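Local structure of Di-haem cytochrome c peroxidase family protein (Burkholderia thailandensis E264, 6NX0) at residues F268-D273 with G371-A376. The protein is a diheme c-type enzyme that probably acts as a peroxidase, with electron transfer through its hemes, and forms an unusually stable bis-Fe(IV) state. Sequence-based numbering, arbitrary orientation.
Sequences FSSRYD and GLRNVA. With HEC (heme c), chain C.
The terminal nitrogens of Arg373 clasp the Asp273 carboxylate in a two-pronged salt bridge. NH2 of Arg373 meets Asp273 OD1 at 2.8 Å, and NH1 of Arg373 meets Asp273 OD2 at 2.9 Å. Both oxygens offer their syn lone pairs. The carboxylate and guanidinium lie within 3° of one plane. With chi2 and chi3 both near 170°, Arg373 reaches straight out to the helix start. Phe268 presents its ring edge to one guanidinium face, near the rim. Its CD1 is 3.5 Å from Arg373 NH2, and the planes are 83° apart. The backbone O of Ser317 accepts from Arg373 NE, and Tyr165 adds a cation-pi contact.

Asp273 also closes a capping box. Its N donates to Ser270 OG, and Ser270 N donates to the anti side of Asp273 OD2 at 3.1 Å. Ser270 OG gives OD2 a third bond, from above the carboxylate plane.

This cluster is buried and tight. On the solvent side, Phe268 is partly exposed; Arg271 is exposed, does not touch 371-376, and forms a salt bridge with Glu286. Leu372 and Val375, ending a type II turn, touch heme c. Shielded charge pairing thus ties the capping box of helix 271-276 to a heme-pocket loop, and probably keeps Asp273 ionised.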
ATOM      1  N   PHE A 268      -2.685 -16.403  -0.173  1.00 12.05           N
ATOM      2  CA  PHE A 268      -4.102 -16.669  -0.438  1.00 13.38           C
ATOM      3  C   PHE A 268      -4.639 -17.765   0.488  1.00 13.91           C
ATOM      4  O   PHE A 268      -5.180 -18.781   0.047  1.00 15.36           O
ATOM      5  CB  PHE A 268      -4.316 -17.041  -1.912  1.00 15.77           C
ATOM      6  CG  PHE A 268      -3.998 -15.925  -2.878  1.00 14.91           C
ATOM      7  CD1 PHE A 268      -4.844 -14.830  -3.011  1.00 13.97           C
ATOM      8  CD2 PHE A 268      -2.865 -15.988  -3.672  1.00 15.56           C
ATOM      9  CE1 PHE A 268      -4.554 -13.812  -3.899  1.00 13.37           C
ATOM     10  CE2 PHE A 268      -2.573 -14.968  -4.563  1.00 13.26           C
ATOM     11  CZ  PHE A 268      -3.434 -13.886  -4.674  1.00 14.09           C
ATOM     12  N   SER A 269      -4.481 -17.532   1.796  1.00 12.69           N
ATOM     13  CA  SER A 269      -4.815 -18.531   2.811  1.00 12.31           C
ATOM     14  C   SER A 269      -5.893 -18.038   3.770  1.00 14.47           C
ATOM     15  O   SER A 269      -6.026 -18.585   4.867  1.00 16.95           O
ATOM     16  CB  SER A 269      -3.568 -18.934   3.593  1.00 16.44           C
ATOM     17  OG  SER A 269      -3.108 -17.866   4.402  1.00 15.07           O
ATOM     18  N   SER A 270      -6.691 -17.059   3.370  1.00 12.94           N
ATOM     19  CA  SER A 270      -7.694 -16.495   4.257  1.00 13.96           C
ATOM     20  C   SER A 270      -8.979 -17.312   4.201  1.00 18.07           C
ATOM     21  O   SER A 270      -9.173 -18.153   3.318  1.00 14.64           O
ATOM     22  CB  SER A 270      -7.987 -15.047   3.889  1.00 13.11           C
ATOM     23  OG  SER A 270      -8.706 -14.977   2.666  1.00 15.02           O
ATOM     24  N   ARG A 271      -9.882 -17.022   5.141  1.00 14.32           N
ATOM     25  CA  ARG A 271     -11.205 -17.651   5.098  1.00 13.08           C
ATOM     26  C   ARG A 271     -11.995 -17.192   3.876  1.00 15.82           C
ATOM     27  O   ARG A 271     -12.754 -17.984   3.309  1.00 16.51           O
ATOM     28  CB  ARG A 271     -11.965 -17.394   6.400  1.00 12.77           C
ATOM     29  CG  ARG A 271     -11.426 -18.274   7.537  1.00 14.98           C
ATOM     30  CD  ARG A 271     -12.193 -18.120   8.870  1.00 17.01           C
ATOM     31  NE  ARG A 271     -13.641 -18.230   8.689  1.00 18.46           N
ATOM     32  CZ  ARG A 271     -14.499 -17.208   8.700  1.00 16.14           C
ATOM     33  NH1 ARG A 271     -14.107 -15.959   8.934  1.00 17.82           N
ATOM     34  NH2 ARG A 271     -15.781 -17.444   8.492  1.00 17.27           N
ATOM     35  N   TYR A 272     -11.795 -15.950   3.416  1.00 13.61           N
ATOM     36  CA  TYR A 272     -12.393 -15.549   2.151  1.00 16.17           C
ATOM     37  C   TYR A 272     -11.886 -16.425   1.005  1.00 14.17           C
ATOM     38  O   TYR A 272     -12.672 -16.824   0.128  1.00 16.69           O
ATOM     39  CB  TYR A 272     -12.118 -14.065   1.888  1.00 14.31           C
ATOM     40  CG  TYR A 272     -12.578 -13.629   0.518  1.00 14.25           C
ATOM     41  CD1 TYR A 272     -13.904 -13.293   0.296  1.00 17.36           C
ATOM     42  CD2 TYR A 272     -11.687 -13.562  -0.546  1.00 15.06           C
ATOM     43  CE1 TYR A 272     -14.336 -12.886  -0.971  1.00 19.38           C
ATOM     44  CE2 TYR A 272     -12.107 -13.177  -1.812  1.00 15.51           C
ATOM     45  CZ  TYR A 272     -13.437 -12.838  -2.012  1.00 16.98           C
ATOM     46  OH  TYR A 272     -13.882 -12.439  -3.260  1.00 21.29           O
ATOM     47  N   ASP A 273     -10.587 -16.745   0.993  1.00 16.71           N
ATOM     48  CA  ASP A 273     -10.040 -17.613  -0.055  1.00 14.03           C
ATOM     49  C   ASP A 273     -10.619 -19.022   0.034  1.00 19.72           C
ATOM     50  O   ASP A 273     -10.851 -19.670  -0.991  1.00 21.25           O
ATOM     51  CB  ASP A 273      -8.519 -17.650   0.026  1.00 16.20           C
ATOM     52  CG  ASP A 273      -7.902 -16.302  -0.256  1.00 16.57           C
ATOM     53  OD1 ASP A 273      -8.240 -15.712  -1.317  1.00 18.76           O
ATOM     54  OD2 ASP A 273      -7.114 -15.826   0.590  1.00 15.57           O
ATOM     55  N   GLY A 371      -4.885  -2.530  -1.451  1.00 11.72           N
ATOM     56  CA  GLY A 371      -5.570  -3.789  -1.248  1.00 12.35           C
ATOM     57  C   GLY A 371      -5.865  -3.962   0.225  1.00 10.70           C
ATOM     58  O   GLY A 371      -5.166  -3.420   1.071  1.00 11.37           O
ATOM     59  N   LEU A 372      -6.929  -4.707   0.523  1.00 10.30           N
ATOM     60  CA  LEU A 372      -7.459  -4.855   1.874  1.00  8.22           C
ATOM     61  C   LEU A 372      -7.145  -6.207   2.508  1.00  9.38           C
ATOM     62  O   LEU A 372      -7.606  -6.469   3.629  1.00  9.88           O
ATOM     63  CB  LEU A 372      -8.982  -4.616   1.865  1.00  9.19           C
ATOM     64  CG  LEU A 372      -9.390  -3.225   1.356  1.00 10.03           C
ATOM     65  CD1 LEU A 372     -10.899  -3.037   1.440  1.00 11.61           C
ATOM     66  CD2 LEU A 372      -8.682  -2.141   2.142  1.00 12.99           C
ATOM     67  N   ARG A 373      -6.397  -7.081   1.837  1.00  9.92           N
ATOM     68  CA  ARG A 373      -6.022  -8.332   2.488  1.00 10.09           C
ATOM     69  C   ARG A 373      -5.165  -8.027   3.707  1.00  9.97           C
ATOM     70  O   ARG A 373      -4.271  -7.182   3.665  1.00 10.37           O
ATOM     71  CB  ARG A 373      -5.288  -9.254   1.523  1.00 10.88           C
ATOM     72  CG  ARG A 373      -6.243  -9.793   0.445  1.00  9.86           C
ATOM     73  CD  ARG A 373      -5.548 -10.504  -0.669  1.00 10.66           C
ATOM     74  NE  ARG A 373      -6.476 -11.261  -1.523  1.00 11.89           N
ATOM     75  CZ  ARG A 373      -6.905 -12.486  -1.255  1.00 14.59           C
ATOM     76  NH1 ARG A 373      -6.541 -13.088  -0.126  1.00 13.75           N
ATOM     77  NH2 ARG A 373      -7.735 -13.096  -2.089  1.00 15.09           N
ATOM     78  N   ASN A 374      -5.469  -8.723   4.801  1.00  9.53           N
ATOM     79  CA  ASN A 374      -4.834  -8.574   6.113  1.00  8.92           C
ATOM     80  C   ASN A 374      -5.041  -7.207   6.737  1.00  9.60           C
ATOM     81  O   ASN A 374      -4.348  -6.862   7.705  1.00  9.84           O
ATOM     82  CB  ASN A 374      -3.354  -8.933   6.053  1.00  9.39           C
ATOM     83  CG  ASN A 374      -3.171 -10.367   5.684  1.00 10.01           C
ATOM     84  OD1 ASN A 374      -3.531 -11.257   6.479  1.00 10.14           O
ATOM     85  ND2 ASN A 374      -2.654 -10.621   4.493  1.00 11.68           N
ATOM     86  N   VAL A 375      -6.037  -6.446   6.274  1.00 10.76           N
ATOM     87  CA  VAL A 375      -6.261  -5.111   6.840  1.00  8.04           C
ATOM     88  C   VAL A 375      -6.568  -5.180   8.327  1.00  9.39           C
ATOM     89  O   VAL A 375      -6.180  -4.290   9.093  1.00  9.79           O
ATOM     90  CB  VAL A 375      -7.364  -4.375   6.043  1.00  7.81           C
ATOM     91  CG1 VAL A 375      -8.726  -5.023   6.239  1.00 10.26           C
ATOM     92  CG2 VAL A 375      -7.377  -2.866   6.393  1.00 10.91           C
ATOM     93  N   ALA A 376      -7.226  -6.257   8.781  1.00  8.80           N
ATOM     94  CA  ALA A 376      -7.728  -6.281  10.150  1.00  8.91           C
ATOM     95  C   ALA A 376      -6.647  -6.511  11.208  1.00 10.99           C
ATOM     96  O   ALA A 376      -6.966  -6.474  12.402  1.00 10.69           O
ATOM     97  CB  ALA A 376      -8.804  -7.363  10.267  1.00  9.27           C
TER
HETATM   98 FE   HEC C 602     -11.347   2.394   0.556  1.00 10.03          FE
HETATM   99  CHA HEC C 602      -8.280   2.994   1.964  1.00  9.89           C
HETATM  100  CHB HEC C 602     -12.132   0.278   3.144  1.00 10.47           C
HETATM  101  CHC HEC C 602     -14.619   2.302  -0.471  1.00 10.16           C
HETATM  102  CHD HEC C 602     -10.506   4.182  -2.226  1.00 11.21           C
HETATM  103  NA  HEC C 602     -10.368   1.717   2.199  1.00  9.04           N
HETATM  104  C1A HEC C 602      -9.080   2.066   2.560  1.00  9.81           C
HETATM  105  C2A HEC C 602      -8.818   1.453   3.836  1.00  9.29           C
HETATM  106  C3A HEC C 602      -9.836   0.627   4.106  1.00 10.87           C
HETATM  107  C4A HEC C 602     -10.840   0.780   3.083  1.00  9.90           C
HETATM  108  CMA HEC C 602     -10.061  -0.178   5.383  1.00 10.31           C
HETATM  109  CAA HEC C 602      -7.478   1.538   4.601  1.00 11.11           C
HETATM  110  CBA HEC C 602      -6.529   0.432   4.172  1.00  9.30           C
HETATM  111  CGA HEC C 602      -5.144   0.501   4.772  1.00 11.77           C
HETATM  112  O1A HEC C 602      -4.299  -0.313   4.289  1.00 18.26           O
HETATM  113  O2A HEC C 602      -4.792   1.491   5.472  1.00 11.29           O
HETATM  114  NB  HEC C 602     -13.030   1.465   1.172  1.00  9.08           N
HETATM  115  C1B HEC C 602     -13.120   0.578   2.248  1.00  9.66           C
HETATM  116  C2B HEC C 602     -14.494   0.119   2.343  1.00 10.33           C
HETATM  117  C3B HEC C 602     -15.212   0.719   1.396  1.00  9.38           C
HETATM  118  C4B HEC C 602     -14.292   1.537   0.617  1.00 10.81           C
HETATM  119  CMB HEC C 602     -14.977  -0.943   3.364  1.00 10.66           C
HETATM  120  CAB HEC C 602     -16.742   0.669   1.151  1.00  9.62           C
HETATM  121  CBB HEC C 602     -17.505   1.180   2.394  1.00  9.69           C
HETATM  122  NC  HEC C 602     -12.351   3.036  -1.073  1.00  8.16           N
HETATM  123  C1C HEC C 602     -13.717   2.954  -1.266  1.00 10.00           C
HETATM  124  C2C HEC C 602     -14.020   3.625  -2.500  1.00 11.15           C
HETATM  125  C3C HEC C 602     -12.874   4.061  -3.039  1.00 11.90           C
HETATM  126  C4C HEC C 602     -11.799   3.733  -2.133  1.00 11.45           C
HETATM  127  CMC HEC C 602     -15.456   3.671  -3.066  1.00 11.96           C
HETATM  128  CAC HEC C 602     -12.666   4.608  -4.461  1.00 12.13           C
HETATM  129  CBC HEC C 602     -13.465   5.922  -4.595  1.00 12.63           C
HETATM  130  ND  HEC C 602      -9.675   3.350  -0.034  1.00  9.15           N
HETATM  131  C1D HEC C 602      -9.561   4.051  -1.240  1.00 10.19           C
HETATM  132  C2D HEC C 602      -8.336   4.795  -1.206  1.00 11.42           C
HETATM  133  C3D HEC C 602      -7.695   4.516   0.098  1.00 10.60           C
HETATM  134  C4D HEC C 602      -8.552   3.569   0.759  1.00 11.10           C
HETATM  135  CMD HEC C 602      -7.774   5.716  -2.284  1.00 11.05           C
HETATM  136  CAD HEC C 602      -6.382   5.111   0.623  1.00 10.05           C
HETATM  137  CBD HEC C 602      -6.699   6.449   1.263  1.00  9.15           C
HETATM  138  CGD HEC C 602      -5.559   6.924   2.128  1.00  9.16           C
HETATM  139  O1D HEC C 602      -4.627   6.125   2.392  1.00  9.81           O
HETATM  140  O2D HEC C 602      -5.684   8.050   2.691  1.00 10.00           O